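Local structure of 2',5'-phosphodiesterase 12 (Homo sapiens, 4Z0V) at residues Y296-H308 against F328-V340. The protein belongs to the endonuclease/exonuclease/phosphatase family, whose DNase I-like fold is joined here to an N-terminal E-set-like domain, and holds a magnesium ion. Residues are numbered along the deposited sequence; the frame is centred on the assembly and turned at random.
Sequences YIRLIQMAVALAH and FNSTPSTGMYHFV
R298 meets the loop 328-330 at one end of a helix pair in an endonuclease/exonuclease/phosphatase domain, a DNase I-like alpha/beta sandwich. Helix 295-316 makes the beta-alpha-beta crossover between the parallel strands 280-287 and 322-327; the loop after the second strand turns into helix 335-342, which packs on the crossover helix, the axes of the two segments approaching to 9.1 Å at an angle of 27°.

The R298 chain bends at chi3 (-78°), which lays the guanidinium beneath N329 O, 3.0 Å from NE; the oxygen sits over one face, so the approach is no hydrogen bond. NE instead donates in the guanidinium plane to a water, 2.9 Å away, which in turn donates to S330 OG. That hydroxyl donates to F328 O from above the carbonyl plane, and NH2 is held by the backbone oxygens of Y289 and H291. The side chain of N329, whose amide nitrogen bonds to L288 O, is about 7 Å from the magnesium ion at its nearest atom.

The next residue, L299, lays CD2 against G335 O at 3.6 Å and against the CB of F339; its backbone comes nearest to that of M336, the two CA atoms lying 4.9 Å apart. M302 is folded back at its second and third torsions, which spreads its chain over four neighbours: CB against M336 CG, CG against V340 CG2 and at the edge of the F339 ring, and the methyl CE beside F328 CE2.

F339 is the knob of this interface, set in the hole formed by L299, M302, A303 and L306. A303 flanks the ring obliquely, and L306 closes the far end from the opposite direction, its CD1 3.9 Å from F339 CE2.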
loop_
_atom_site.group_PDB
_atom_site.type_symbol
_atom_site.label_atom_id
_atom_site.label_comp_id
_atom_site.label_asym_id
_atom_site.label_seq_id
_atom_site.Cartn_x
_atom_site.Cartn_y
_atom_site.Cartn_z
ATOM N N TYR A 296 -0.354 -1.772 -24.950
ATOM C CA TYR A 296 -1.741 -2.028 -25.369
ATOM C C TYR A 296 -2.491 -2.810 -24.285
ATOM O O TYR A 296 -3.701 -2.661 -24.151
ATOM C CB TYR A 296 -1.832 -2.761 -26.735
ATOM C CG TYR A 296 -1.518 -4.244 -26.704
ATOM C CD1 TYR A 296 -2.509 -5.183 -26.430
ATOM C CD2 TYR A 296 -0.246 -4.713 -27.014
ATOM C CE1 TYR A 296 -2.230 -6.550 -26.421
ATOM C CE2 TYR A 296 0.048 -6.077 -26.994
ATOM C CZ TYR A 296 -0.950 -6.992 -26.705
ATOM O OH TYR A 296 -0.667 -8.338 -26.709
ATOM N N ILE A 297 -1.775 -3.679 -23.563
ATOM C CA ILE A 297 -2.381 -4.501 -22.497
ATOM C C ILE A 297 -2.858 -3.574 -21.376
ATOM O O ILE A 297 -3.977 -3.731 -20.902
ATOM C CB ILE A 297 -1.409 -5.577 -21.987
ATOM C CG1 ILE A 297 -1.175 -6.645 -23.094
ATOM C CG2 ILE A 297 -1.955 -6.242 -20.684
ATOM C CD1 ILE A 297 -0.039 -7.566 -22.873
ATOM N N ARG A 298 -2.016 -2.598 -20.984
ATOM C CA ARG A 298 -2.344 -1.655 -19.917
ATOM C C ARG A 298 -3.527 -0.768 -20.325
ATOM O O ARG A 298 -4.379 -0.466 -19.487
ATOM C CB ARG A 298 -1.100 -0.840 -19.540
ATOM C CG ARG A 298 -0.092 -1.731 -18.795
ATOM C CD ARG A 298 1.078 -0.909 -18.288
ATOM N NE ARG A 298 2.030 -0.587 -19.359
ATOM C CZ ARG A 298 3.032 -1.379 -19.724
ATOM N NH1 ARG A 298 3.883 -0.990 -20.671
ATOM N NH2 ARG A 298 3.195 -2.561 -19.148
ATOM N N LEU A 299 -3.617 -0.398 -21.610
ATOM C CA LEU A 299 -4.759 0.371 -22.102
ATOM C C LEU A 299 -6.052 -0.427 -21.936
ATOM O O LEU A 299 -7.068 0.118 -21.470
ATOM C CB LEU A 299 -4.550 0.738 -23.580
ATOM C CG LEU A 299 -3.870 2.087 -23.784
ATOM C CD1 LEU A 299 -3.210 2.175 -25.182
ATOM C CD2 LEU A 299 -4.903 3.236 -23.603
ATOM N N ILE A 300 -6.019 -1.710 -22.315
ATOM C CA ILE A 300 -7.234 -2.533 -22.236
ATOM C C ILE A 300 -7.565 -2.781 -20.765
ATOM O O ILE A 300 -8.734 -2.667 -20.384
ATOM C CB ILE A 300 -7.141 -3.825 -23.080
ATOM C CG1 ILE A 300 -7.164 -3.455 -24.601
ATOM C CG2 ILE A 300 -8.305 -4.794 -22.761
ATOM C CD1 ILE A 300 -6.480 -4.402 -25.418
ATOM N N GLN A 301 -6.544 -3.037 -19.931
ATOM C CA GLN A 301 -6.806 -3.235 -18.489
ATOM C C GLN A 301 -7.433 -1.974 -17.861
ATOM O O GLN A 301 -8.420 -2.076 -17.108
ATOM C CB GLN A 301 -5.527 -3.631 -17.743
ATOM C CG GLN A 301 -5.029 -5.000 -18.115
ATOM C CD GLN A 301 -3.846 -5.475 -17.310
ATOM O OE1 GLN A 301 -2.978 -4.687 -16.896
ATOM N NE2 GLN A 301 -3.696 -6.801 -17.216
ATOM N N MET A 302 -6.906 -0.792 -18.220
ATOM C CA MET A 302 -7.434 0.485 -17.731
ATOM C C MET A 302 -8.882 0.699 -18.215
ATOM O O MET A 302 -9.717 1.157 -17.434
ATOM C CB MET A 302 -6.512 1.653 -18.155
ATOM C CG MET A 302 -7.000 3.051 -17.716
ATOM S SD MET A 302 -7.327 3.222 -15.933
ATOM C CE MET A 302 -5.900 2.666 -15.277
ATOM N N ALA A 303 -9.192 0.339 -19.469
ATOM C CA ALA A 303 -10.557 0.483 -20.004
ATOM C C ALA A 303 -11.551 -0.402 -19.205
ATOM O O ALA A 303 -12.651 0.059 -18.866
ATOM C CB ALA A 303 -10.573 0.100 -21.478
ATOM N N VAL A 304 -11.129 -1.636 -18.851
ATOM C CA VAL A 304 -11.946 -2.553 -18.020
ATOM C C VAL A 304 -12.109 -1.915 -16.632
ATOM O O VAL A 304 -13.221 -1.901 -16.077
ATOM C CB VAL A 304 -11.320 -3.968 -17.898
ATOM C CG1 VAL A 304 -12.088 -4.844 -16.885
ATOM C CG2 VAL A 304 -11.233 -4.674 -19.251
ATOM N N ALA A 305 -10.983 -1.461 -16.050
ATOM C CA ALA A 305 -11.000 -0.879 -14.692
ATOM C C ALA A 305 -11.961 0.284 -14.618
ATOM O O ALA A 305 -12.773 0.340 -13.702
ATOM C CB ALA A 305 -9.595 -0.424 -14.269
ATOM N N LEU A 306 -11.868 1.223 -15.565
ATOM C CA LEU A 306 -12.725 2.411 -15.525
ATOM C C LEU A 306 -14.203 2.063 -15.735
ATOM O O LEU A 306 -15.041 2.641 -15.033
ATOM C CB LEU A 306 -12.254 3.483 -16.523
ATOM C CG LEU A 306 -10.878 4.129 -16.204
ATOM C CD1 LEU A 306 -10.500 5.174 -17.289
ATOM C CD2 LEU A 306 -10.852 4.785 -14.793
ATOM N N ALA A 307 -14.512 1.090 -16.610
ATOM C CA ALA A 307 -15.898 0.635 -16.829
ATOM C C ALA A 307 -16.420 -0.053 -15.560
ATOM O O ALA A 307 -17.575 0.129 -15.199
ATOM C CB ALA A 307 -15.982 -0.314 -18.021
ATOM N N HIS A 308 -15.568 -0.843 -14.897
ATOM C CA HIS A 308 -15.948 -1.484 -13.645
ATOM C C HIS A 308 -16.204 -0.430 -12.549
ATOM O O HIS A 308 -17.202 -0.503 -11.837
ATOM C CB HIS A 308 -14.871 -2.492 -13.163
ATOM C CG HIS A 308 -15.309 -3.207 -11.920
ATOM N ND1 HIS A 308 -16.447 -4.012 -11.912
ATOM C CD2 HIS A 308 -14.789 -3.175 -10.669
ATOM C CE1 HIS A 308 -16.566 -4.462 -10.672
ATOM N NE2 HIS A 308 -15.600 -3.979 -9.883
ATOM N N PHE A 328 0.705 1.608 -12.024
ATOM C CA PHE A 328 0.134 1.441 -13.349
ATOM C C PHE A 328 1.166 1.000 -14.375
ATOM O O PHE A 328 0.794 0.768 -15.520
ATOM C CB PHE A 328 -0.526 2.754 -13.785
ATOM C CG PHE A 328 -1.701 3.099 -12.900
ATOM C CD1 PHE A 328 -1.521 3.838 -11.735
ATOM C CD2 PHE A 328 -2.981 2.644 -13.204
ATOM C CE1 PHE A 328 -2.615 4.147 -10.904
ATOM C CE2 PHE A 328 -4.055 2.906 -12.336
ATOM C CZ PHE A 328 -3.859 3.660 -11.203
ATOM N N ASN A 329 2.448 0.880 -13.979
ATOM C CA ASN A 329 3.552 0.490 -14.894
ATOM C C ASN A 329 3.480 1.287 -16.218
ATOM O O ASN A 329 3.778 0.754 -17.295
ATOM C CB ASN A 329 3.472 -1.027 -15.158
ATOM C CG ASN A 329 4.186 -1.809 -14.089
ATOM O OD1 ASN A 329 5.372 -1.591 -13.856
ATOM N ND2 ASN A 329 3.523 -2.803 -13.483
ATOM N N SER A 330 3.090 2.577 -16.106
ATOM C CA SER A 330 2.915 3.484 -17.254
ATOM C C SER A 330 3.446 4.838 -16.927
ATOM O O SER A 330 2.989 5.467 -15.971
ATOM C CB SER A 330 1.442 3.621 -17.638
ATOM O OG SER A 330 0.759 2.381 -17.689
ATOM N N THR A 331 4.342 5.343 -17.777
ATOM C CA THR A 331 4.859 6.690 -17.555
ATOM C C THR A 331 3.889 7.745 -18.131
ATOM O O THR A 331 3.001 7.378 -18.895
ATOM C CB THR A 331 6.258 6.845 -18.162
ATOM O OG1 THR A 331 6.140 6.845 -19.591
ATOM C CG2 THR A 331 7.263 5.813 -17.631
ATOM N N PRO A 332 4.058 9.056 -17.829
ATOM C CA PRO A 332 3.092 10.059 -18.345
ATOM C C PRO A 332 3.080 10.261 -19.864
ATOM O O PRO A 332 2.149 10.884 -20.373
ATOM C CB PRO A 332 3.514 11.355 -17.641
ATOM C CG PRO A 332 4.250 10.874 -16.384
ATOM C CD PRO A 332 4.999 9.676 -16.867
ATOM N N SER A 333 4.045 9.705 -20.598
ATOM C CA SER A 333 4.056 9.877 -22.057
ATOM C C SER A 333 3.259 8.775 -22.776
ATOM O O SER A 333 3.125 8.833 -23.996
ATOM C CB SER A 333 5.496 9.898 -22.574
ATOM O OG SER A 333 6.171 8.705 -22.223
ATOM N N THR A 334 2.694 7.801 -22.032
ATOM C CA THR A 334 2.020 6.650 -22.635
ATOM C C THR A 334 0.582 6.908 -23.067
ATOM O O THR A 334 -0.060 7.874 -22.621
ATOM C CB THR A 334 2.022 5.466 -21.673
ATOM O OG1 THR A 334 1.258 5.793 -20.516
ATOM C CG2 THR A 334 3.430 5.033 -21.268
ATOM N N GLY A 335 0.068 5.960 -23.856
ATOM C CA GLY A 335 -1.320 5.943 -24.276
ATOM C C GLY A 335 -2.206 5.745 -23.062
ATOM O O GLY A 335 -3.236 6.385 -22.948
ATOM N N MET A 336 -1.807 4.870 -22.128
ATOM C CA MET A 336 -2.647 4.644 -20.952
ATOM C C MET A 336 -2.793 5.940 -20.154
ATOM O O MET A 336 -3.909 6.313 -19.817
ATOM C CB MET A 336 -2.131 3.494 -20.070
ATOM C CG MET A 336 -3.152 3.092 -18.975
ATOM S SD MET A 336 -2.371 2.946 -17.351
ATOM C CE MET A 336 -1.979 4.698 -16.966
ATOM N N TYR A 337 -1.701 6.672 -19.929
ATOM C CA TYR A 337 -1.796 7.910 -19.162
ATOM C C TYR A 337 -2.673 8.956 -19.892
ATOM O O TYR A 337 -3.474 9.639 -19.253
ATOM C CB TYR A 337 -0.412 8.474 -18.870
ATOM C CG TYR A 337 -0.461 9.650 -17.924
ATOM C CD1 TYR A 337 -0.557 9.460 -16.543
ATOM C CD2 TYR A 337 -0.408 10.956 -18.401
ATOM C CE1 TYR A 337 -0.601 10.547 -15.666
ATOM C CE2 TYR A 337 -0.426 12.046 -17.533
ATOM C CZ TYR A 337 -0.534 11.837 -16.169
ATOM O OH TYR A 337 -0.573 12.915 -15.323
ATOM N N HIS A 338 -2.465 9.130 -21.205
ATOM C CA HIS A 338 -3.261 10.081 -22.008
ATOM C C HIS A 338 -4.783 9.748 -21.894
ATOM O O HIS A 338 -5.626 10.637 -21.688
ATOM C CB HIS A 338 -2.792 9.993 -23.471
ATOM C CG HIS A 338 -3.592 10.836 -24.412
ATOM N ND1 HIS A 338 -3.192 12.117 -24.751
ATOM C CD2 HIS A 338 -4.768 10.565 -25.026
ATOM C CE1 HIS A 338 -4.126 12.574 -25.577
ATOM N NE2 HIS A 338 -5.101 11.678 -25.760
ATOM N N PHE A 339 -5.114 8.480 -22.015
ATOM C CA PHE A 339 -6.485 7.982 -21.930
ATOM C C PHE A 339 -7.109 8.373 -20.570
ATOM O O PHE A 339 -8.194 8.936 -20.535
ATOM C CB PHE A 339 -6.511 6.459 -22.150
ATOM C CG PHE A 339 -7.861 5.795 -21.924
ATOM C CD1 PHE A 339 -8.988 6.207 -22.629
ATOM C CD2 PHE A 339 -8.001 4.766 -20.996
ATOM C CE1 PHE A 339 -10.226 5.584 -22.427
ATOM C CE2 PHE A 339 -9.238 4.149 -20.790
ATOM C CZ PHE A 339 -10.348 4.567 -21.501
ATOM N N VAL A 340 -6.363 8.185 -19.460
ATOM C CA VAL A 340 -6.886 8.497 -18.125
ATOM C C VAL A 340 -7.201 9.989 -18.008
ATOM O O VAL A 340 -8.310 10.353 -17.613
ATOM C CB VAL A 340 -5.916 8.040 -16.992
ATOM C CG1 VAL A 340 -6.414 8.505 -15.616
ATOM C CG2 VAL A 340 -5.722 6.526 -17.006
HETATM O O HOH W 1 1.439 2.016 -20.603
#